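Local structure of SAM-dependent O-methyltransferase (1O54) at residues 30-35 with 48-53. The protein probably methylates N1 of adenosine 58 in tRNA, using S-adenosyl-L-methionine as methyl donor and acting as a homotetramer. Residues are numbered along the deposited sequence; the frame is centred on the assembly and turned at random. Where two conformers were deposited one is given.
Sequences FEDESE and THLGII
D32 and H49 join the tips of two beta hairpins through a His-carboxylate hydrogen bond, although no backbone hydrogen bond links the two turns. The pair illustrates how hairpin ends can be joined through side chains alone, a polar bridge beside an apolar patch. H49 NE2 lies 3.1 Å from D32 OD2 and meets its syn lone pair; the oxygen sits almost in the imidazole plane, and the N-H...O angle is 159°. Carboxylate and ring planes are nonetheless twisted 38° apart. The other oxygen is gripped too: OD1 accepts from S34 N, above the carboxylate plane, in an Asx turn, and from S34 OG on the syn side. Together the three bonds hold the carboxylate against rotation. S34 CB rests at the imidazole edge, 3.7 Å from H49 CE1.

Beside this bridge the contact becomes apolar. With chi1 at -71°, F30 sends its ring away from its own carbonyl carbon and across to the second hairpin. L50 CD1 reaches to 3.4 Å from F30 CB and also touches S34 OG and D32 OD1, while I53 CD1 lies 3.6 Å from F30 CZ. An alanine here would probably open a gap in front of I53 CD1 and take the ring carbons from L50 CD1, leaving that methyl the beta carbon and the polar S34 and D32 atoms.

Each tip is a type I turn, F30 to E33 and T48 to G51, the latter reinforced by the T48 ST turn. The contact thus docks the connection between strands 25-30 and 35-39 of the four-stranded antiparallel sheet against the small hairpin of strands 45-48 and 51-54, with T69 touching F30 and I53.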
ATOM      1  N   PHE A  30       6.988  -7.543  28.781  1.00 33.62           N
ATOM      2  CA  PHE A  30       6.183  -6.860  29.797  1.00 35.25           C
ATOM      3  C   PHE A  30       4.864  -6.256  29.274  1.00 38.25           C
ATOM      4  O   PHE A  30       4.694  -6.092  28.076  1.00 37.99           O
ATOM      5  CB  PHE A  30       7.075  -5.824  30.497  1.00 35.48           C
ATOM      6  CG  PHE A  30       8.111  -6.465  31.375  1.00 33.92           C
ATOM      7  CD1 PHE A  30       9.329  -6.867  30.848  1.00 34.28           C
ATOM      8  CD2 PHE A  30       7.836  -6.736  32.707  1.00 34.16           C
ATOM      9  CE1 PHE A  30      10.258  -7.522  31.642  1.00 35.13           C
ATOM     10  CE2 PHE A  30       8.756  -7.392  33.494  1.00 32.50           C
ATOM     11  CZ  PHE A  30       9.974  -7.779  32.948  1.00 32.63           C
ATOM     12  N   GLU A  31       3.949  -5.936  30.201  1.00 42.11           N
ATOM     13  CA  GLU A  31       2.607  -5.400  29.870  1.00 45.02           C
ATOM     14  C   GLU A  31       2.633  -4.170  28.952  1.00 46.05           C
ATOM     15  O   GLU A  31       1.778  -4.043  28.066  1.00 47.74           O
ATOM     16  CB  GLU A  31       1.806  -5.058  31.140  1.00 46.12           C
ATOM     17  CG  GLU A  31       1.441  -6.240  32.047  1.00 49.55           C
ATOM     18  CD  GLU A  31       0.718  -5.817  33.328  1.00 54.50           C
ATOM     19  OE1 GLU A  31       0.998  -4.706  33.857  1.00 58.91           O
ATOM     20  OE2 GLU A  31      -0.129  -6.597  33.831  1.00 57.68           O
ATOM     21  N   ASP A  32       3.609  -3.279  29.141  1.00 46.67           N
ATOM     22  CA  ASP A  32       3.733  -2.069  28.300  1.00 46.61           C
ATOM     23  C   ASP A  32       4.459  -2.363  26.985  1.00 47.04           C
ATOM     24  O   ASP A  32       4.922  -1.442  26.284  1.00 47.72           O
ATOM     25  CB  ASP A  32       4.434  -0.934  29.077  1.00 46.67           C
ATOM     26  CG  ASP A  32       5.922  -1.176  29.267  1.00 46.87           C
ATOM     27  OD1 ASP A  32       6.379  -2.320  29.064  1.00 45.23           O
ATOM     28  OD2 ASP A  32       6.719  -0.285  29.619  1.00 45.87           O
ATOM     29  N   GLU A  33       4.584  -3.654  26.674  1.00 46.53           N
ATOM     30  CA  GLU A  33       5.175  -4.126  25.440  1.00 46.11           C
ATOM     31  C   GLU A  33       6.695  -3.943  25.326  1.00 44.34           C
ATOM     32  O   GLU A  33       7.263  -4.259  24.292  1.00 44.67           O
ATOM     33  CB  GLU A  33       4.453  -3.517  24.229  1.00 47.48           C
ATOM     34  CG  GLU A  33       2.926  -3.576  24.302  1.00 51.31           C
ATOM     35  CD  GLU A  33       2.329  -4.732  23.523  1.00 57.32           C
ATOM     36  OE1 GLU A  33       2.704  -5.917  23.785  1.00 60.35           O
ATOM     37  OE2 GLU A  33       1.473  -4.451  22.640  1.00 60.60           O
ATOM     38  N   SER A  34       7.383  -3.499  26.380  1.00 42.17           N
ATOM     39  CA  SER A  34       8.849  -3.504  26.323  1.00 40.79           C
ATOM     40  C   SER A  34       9.306  -4.960  26.338  1.00 39.31           C
ATOM     41  O   SER A  34       8.636  -5.814  26.932  1.00 38.05           O
ATOM     42  CB  SER A  34       9.454  -2.717  27.478  1.00 41.44           C
ATOM     43  OG  SER A  34       8.775  -3.001  28.668  1.00 42.76           O
ATOM     44  N   GLU A  35      10.389  -5.250  25.626  1.00 37.90           N
ATOM     45  CA  GLU A  35      10.953  -6.590  25.610  1.00 37.77           C
ATOM     46  C   GLU A  35      12.472  -6.528  25.788  1.00 37.40           C
ATOM     47  O   GLU A  35      13.132  -5.629  25.258  1.00 38.36           O
ATOM     48  CB  GLU A  35      10.619  -7.316  24.302  0.65 38.37           C
ATOM     49  CG  GLU A  35       9.314  -6.912  23.621  0.65 40.72           C
ATOM     50  CD  GLU A  35       8.174  -7.902  23.813  0.65 43.34           C
ATOM     51  OE1 GLU A  35       7.154  -7.525  24.425  0.65 46.82           O
ATOM     52  OE2 GLU A  35       8.275  -9.046  23.331  0.65 45.08           O
ATOM     53  N   THR A  48      15.908  -1.955  34.660  1.00 43.97           N
ATOM     54  CA  THR A  48      15.029  -1.421  33.624  1.00 43.30           C
ATOM     55  C   THR A  48      14.110  -0.350  34.180  1.00 43.08           C
ATOM     56  O   THR A  48      13.973  -0.202  35.389  1.00 42.59           O
ATOM     57  CB  THR A  48      14.139  -2.534  33.033  1.00 43.08           C
ATOM     58  OG1 THR A  48      13.101  -2.872  33.962  1.00 41.37           O
ATOM     59  CG2 THR A  48      14.919  -3.825  32.827  1.00 43.16           C
ATOM     60  N   HIS A  49      13.432   0.339  33.264  1.00 42.80           N
ATOM     61  CA  HIS A  49      12.443   1.365  33.609  1.00 42.57           C
ATOM     62  C   HIS A  49      11.234   0.788  34.362  1.00 42.28           C
ATOM     63  O   HIS A  49      10.440   1.548  34.942  1.00 41.72           O
ATOM     64  CB  HIS A  49      11.982   2.109  32.340  1.00 42.72           C
ATOM     65  CG  HIS A  49      11.200   1.260  31.390  1.00 42.98           C
ATOM     66  ND1 HIS A  49      11.800   0.479  30.427  1.00 44.44           N
ATOM     67  CD2 HIS A  49       9.867   1.061  31.262  1.00 44.61           C
ATOM     68  CE1 HIS A  49      10.869  -0.165  29.743  1.00 44.62           C
ATOM     69  NE2 HIS A  49       9.687   0.175  30.227  1.00 44.81           N
ATOM     70  N   LEU A  50      11.101  -0.546  34.350  1.00 40.79           N
ATOM     71  CA  LEU A  50      10.069  -1.246  35.112  1.00 40.42           C
ATOM     72  C   LEU A  50      10.596  -1.851  36.422  1.00 39.57           C
ATOM     73  O   LEU A  50       9.838  -2.441  37.201  1.00 38.71           O
ATOM     74  CB  LEU A  50       9.441  -2.353  34.247  1.00 40.45           C
ATOM     75  CG  LEU A  50       8.755  -1.882  32.966  1.00 41.60           C
ATOM     76  CD1 LEU A  50       8.102  -3.059  32.219  1.00 43.25           C
ATOM     77  CD2 LEU A  50       7.723  -0.806  33.268  1.00 42.73           C
ATOM     78  N   GLY A  51      11.892  -1.692  36.668  1.00 38.75           N
ATOM     79  CA  GLY A  51      12.490  -2.150  37.904  1.00 38.35           C
ATOM     80  C   GLY A  51      13.577  -3.157  37.624  1.00 37.85           C
ATOM     81  O   GLY A  51      13.976  -3.354  36.471  1.00 37.96           O
ATOM     82  N   ILE A  52      14.044  -3.799  38.689  1.00 36.62           N
ATOM     83  CA  ILE A  52      15.136  -4.744  38.609  1.00 36.53           C
ATOM     84  C   ILE A  52      14.590  -6.146  38.398  1.00 35.91           C
ATOM     85  O   ILE A  52      13.663  -6.561  39.090  1.00 35.28           O
ATOM     86  CB  ILE A  52      15.973  -4.721  39.917  1.00 36.63           C
ATOM     87  CG1 ILE A  52      16.564  -3.323  40.121  1.00 37.79           C
ATOM     88  CG2 ILE A  52      17.077  -5.792  39.854  1.00 36.86           C
ATOM     89  CD1 ILE A  52      17.206  -3.116  41.447  1.00 38.60           C
ATOM     90  N   ILE A  53      15.190  -6.865  37.456  1.00 35.87           N
ATOM     91  CA  ILE A  53      14.867  -8.272  37.222  1.00 35.31           C
ATOM     92  C   ILE A  53      16.059  -9.108  37.697  1.00 34.62           C
ATOM     93  O   ILE A  53      17.173  -8.944  37.230  1.00 33.60           O
ATOM     94  CB  ILE A  53      14.568  -8.532  35.739  1.00 36.08           C
ATOM     95  CG1 ILE A  53      13.484  -7.569  35.242  1.00 36.58           C
ATOM     96  CG2 ILE A  53      14.126  -9.970  35.553  1.00 36.38           C
ATOM     97  CD1 ILE A  53      13.484  -7.345  33.754  1.00 37.86           C
TER